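Side-chain contact in periplasmic binding protein (Mycobacterium smegmatis, PDB 4MDY), which probably serves as the solute-binding component of an ABC transporter, apparently one concerned with iron uptake: residues I87-I92 and S116-T121. Numbering follows the deposited sequence.
Sequences IPVEEI and SEIAPT
The flat group in this contact is the peptide linking V89 to E90, and I118 meets it at its oxygen rather than over either face: CD1 of I118 lies 3.7 Å from O of V89, tilted about 32° out of the peptide plane. The same methyl also touches CG1 of V89 at 4.0 Å, the two side chains crossing obliquely, and reaches CG2 of I92 at 4.4 Å from a clearly different direction. One terminal methyl, CD1 of I118, thus makes every touch between the two segments, purely by van der Waals contact. I118 delivers it with CG1 anti to the carbonyl carbon (chi1 -56°) and an extended outer bond. CG1 of V89 stands anti to the backbone N and therefore beside its own carbonyl carbon, which lets the one methyl touch both CG1 and O. The setting is the N-terminal lobe of a two-lobed solute-binding protein of family 8, where the first turn of helix 89-94 meets the connection from helix 109-116 to strand 121-123. P88 occupies the N-cap and centres an inverse gamma turn; its O accepts a 3.1 Å bond from N of I92. P97 and I100 pack against both I92 and I118, extending the apolar patch toward strand 99-102. Within the connection, OG1 of T121 donates to O of A119 at 2.9 Å, approaching 32° off the carbonyl plane, while O of T121 accepts a bond from the T24 hydroxyl.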
ATOM      1  N   ILE A  87      14.998  -7.482  -9.037  1.00 29.47           N
ATOM      2  CA  ILE A  87      15.670  -7.109  -7.801  1.00 29.12           C
ATOM      3  C   ILE A  87      17.157  -6.960  -8.113  1.00 27.75           C
ATOM      4  O   ILE A  87      17.765  -7.891  -8.646  1.00 26.71           O
ATOM      5  CB  ILE A  87      15.442  -8.159  -6.698  1.00 29.93           C
ATOM      6  CG1 ILE A  87      13.951  -8.221  -6.340  1.00 32.55           C
ATOM      7  CG2 ILE A  87      16.267  -7.828  -5.462  1.00 29.55           C
ATOM      8  CD1 ILE A  87      13.536  -9.510  -5.668  1.00 34.16           C
ATOM      9  N   PRO A  88      17.736  -5.778  -7.820  1.00 28.65           N
ATOM     10  CA  PRO A  88      19.141  -5.536  -8.154  1.00 28.28           C
ATOM     11  C   PRO A  88      20.078  -6.196  -7.145  1.00 24.98           C
ATOM     12  O   PRO A  88      20.512  -5.565  -6.181  1.00 23.49           O
ATOM     13  CB  PRO A  88      19.247  -4.006  -8.117  1.00 29.16           C
ATOM     14  CG  PRO A  88      18.223  -3.588  -7.118  1.00 27.64           C
ATOM     15  CD  PRO A  88      17.105  -4.594  -7.206  1.00 28.29           C
ATOM     16  N   VAL A  89      20.394  -7.463  -7.386  1.00 25.01           N
ATOM     17  CA  VAL A  89      21.150  -8.268  -6.428  1.00 27.28           C
ATOM     18  C   VAL A  89      22.563  -7.718  -6.218  1.00 28.17           C
ATOM     19  O   VAL A  89      23.021  -7.618  -5.075  1.00 22.38           O
ATOM     20  CB  VAL A  89      21.194  -9.755  -6.848  1.00 29.87           C
ATOM     21  CG1 VAL A  89      22.142 -10.553  -5.957  1.00 29.75           C
ATOM     22  CG2 VAL A  89      19.791 -10.349  -6.795  1.00 32.13           C
ATOM     23  N   GLU A  90      23.232  -7.344  -7.312  1.00 31.03           N
ATOM     24  CA  GLU A  90      24.608  -6.841  -7.237  1.00 33.24           C
ATOM     25  C   GLU A  90      24.680  -5.520  -6.475  1.00 31.02           C
ATOM     26  O   GLU A  90      25.602  -5.314  -5.685  1.00 32.03           O
ATOM     27  CB  GLU A  90      25.224  -6.669  -8.636  1.00 38.95           C
ATOM     28  CG  GLU A  90      25.356  -7.951  -9.454  1.00 49.80           C
ATOM     29  CD  GLU A  90      26.434  -8.908  -8.956  1.00 61.50           C
ATOM     30  OE1 GLU A  90      27.121  -8.608  -7.950  1.00 67.87           O
ATOM     31  OE2 GLU A  90      26.594  -9.978  -9.585  1.00 75.02           O
ATOM     32  N   GLU A  91      23.713  -4.630  -6.706  1.00 29.41           N
ATOM     33  CA  GLU A  91      23.657  -3.364  -5.968  1.00 31.30           C
ATOM     34  C   GLU A  91      23.479  -3.620  -4.475  1.00 28.05           C
ATOM     35  O   GLU A  91      24.141  -3.008  -3.641  1.00 25.75           O
ATOM     36  CB  GLU A  91      22.509  -2.481  -6.462  1.00 37.07           C
ATOM     37  CG  GLU A  91      22.612  -2.076  -7.929  1.00 43.44           C
ATOM     38  CD  GLU A  91      21.843  -0.804  -8.276  1.00 53.11           C
ATOM     39  OE1 GLU A  91      21.666   0.067  -7.392  1.00 52.14           O
ATOM     40  OE2 GLU A  91      21.429  -0.665  -9.451  1.00 63.78           O
ATOM     41  N   ILE A  92      22.576  -4.533  -4.143  1.00 26.36           N
ATOM     42  CA  ILE A  92      22.300  -4.844  -2.746  1.00 24.55           C
ATOM     43  C   ILE A  92      23.554  -5.419  -2.057  1.00 22.01           C
ATOM     44  O   ILE A  92      23.931  -4.967  -0.980  1.00 23.91           O
ATOM     45  CB  ILE A  92      21.059  -5.758  -2.620  1.00 23.12           C
ATOM     46  CG1 ILE A  92      19.812  -4.975  -3.047  1.00 23.56           C
ATOM     47  CG2 ILE A  92      20.906  -6.260  -1.186  1.00 23.69           C
ATOM     48  CD1 ILE A  92      18.605  -5.819  -3.378  1.00 25.20           C
ATOM     49  N   SER A 116      19.956 -14.397   0.111  1.00 21.81           N
ATOM     50  CA  SER A 116      20.313 -15.028   1.383  1.00 22.29           C
ATOM     51  C   SER A 116      21.812 -15.219   1.520  1.00 24.97           C
ATOM     52  O   SER A 116      22.330 -15.241   2.630  1.00 26.92           O
ATOM     53  CB  SER A 116      19.602 -16.366   1.549  1.00 22.02           C
ATOM     54  OG  SER A 116      18.215 -16.135   1.660  1.00 23.39           O
ATOM     55  N   GLU A 117      22.497 -15.356   0.387  1.00 26.42           N
ATOM     56  CA  GLU A 117      23.958 -15.398   0.375  1.00 28.93           C
ATOM     57  C   GLU A 117      24.558 -14.084   0.873  1.00 26.53           C
ATOM     58  O   GLU A 117      25.658 -14.067   1.413  1.00 27.19           O
ATOM     59  CB  GLU A 117      24.459 -15.700  -1.035  1.00 33.93           C
ATOM     60  CG  GLU A 117      25.904 -16.134  -1.084  1.00 40.51           C
ATOM     61  CD  GLU A 117      26.325 -16.543  -2.477  1.00 48.60           C
ATOM     62  OE1 GLU A 117      26.125 -15.748  -3.424  1.00 46.37           O
ATOM     63  OE2 GLU A 117      26.852 -17.661  -2.622  1.00 58.56           O
ATOM     64  N   ILE A 118      23.821 -12.988   0.705  1.00 25.15           N
ATOM     65  CA  ILE A 118      24.289 -11.671   1.125  1.00 24.56           C
ATOM     66  C   ILE A 118      23.980 -11.438   2.598  1.00 23.94           C
ATOM     67  O   ILE A 118      24.858 -11.046   3.374  1.00 23.74           O
ATOM     68  CB  ILE A 118      23.657 -10.554   0.268  1.00 25.43           C
ATOM     69  CG1 ILE A 118      23.940 -10.808  -1.217  1.00 27.95           C
ATOM     70  CG2 ILE A 118      24.188  -9.185   0.686  1.00 26.16           C
ATOM     71  CD1 ILE A 118      23.096  -9.978  -2.162  1.00 30.95           C
ATOM     72  N   ALA A 119      22.723 -11.663   2.977  1.00 24.98           N
ATOM     73  CA  ALA A 119      22.299 -11.472   4.349  1.00 22.78           C
ATOM     74  C   ALA A 119      20.972 -12.173   4.590  1.00 22.00           C
ATOM     75  O   ALA A 119      20.278 -12.544   3.644  1.00 18.14           O
ATOM     76  CB  ALA A 119      22.171  -9.986   4.665  1.00 23.23           C
ATOM     77  N   PRO A 120      20.615 -12.357   5.866  1.00 20.92           N
ATOM     78  CA  PRO A 120      19.273 -12.836   6.173  1.00 20.63           C
ATOM     79  C   PRO A 120      18.220 -12.034   5.414  1.00 18.66           C
ATOM     80  O   PRO A 120      18.251 -10.799   5.415  1.00 20.34           O
ATOM     81  CB  PRO A 120      19.166 -12.611   7.677  1.00 21.53           C
ATOM     82  CG  PRO A 120      20.563 -12.773   8.169  1.00 21.62           C
ATOM     83  CD  PRO A 120      21.436 -12.198   7.080  1.00 22.26           C
ATOM     84  N   THR A 121      17.314 -12.744   4.754  1.00 18.72           N
ATOM     85  CA  THR A 121      16.373 -12.138   3.830  1.00 19.07           C
ATOM     86  C   THR A 121      14.957 -12.523   4.247  1.00 18.91           C
ATOM     87  O   THR A 121      14.668 -13.701   4.484  1.00 20.63           O
ATOM     88  CB  THR A 121      16.681 -12.588   2.390  1.00 19.29           C
ATOM     89  OG1 THR A 121      17.958 -12.067   1.995  1.00 22.30           O
ATOM     90  CG2 THR A 121      15.623 -12.111   1.411  1.00 20.47           C
TER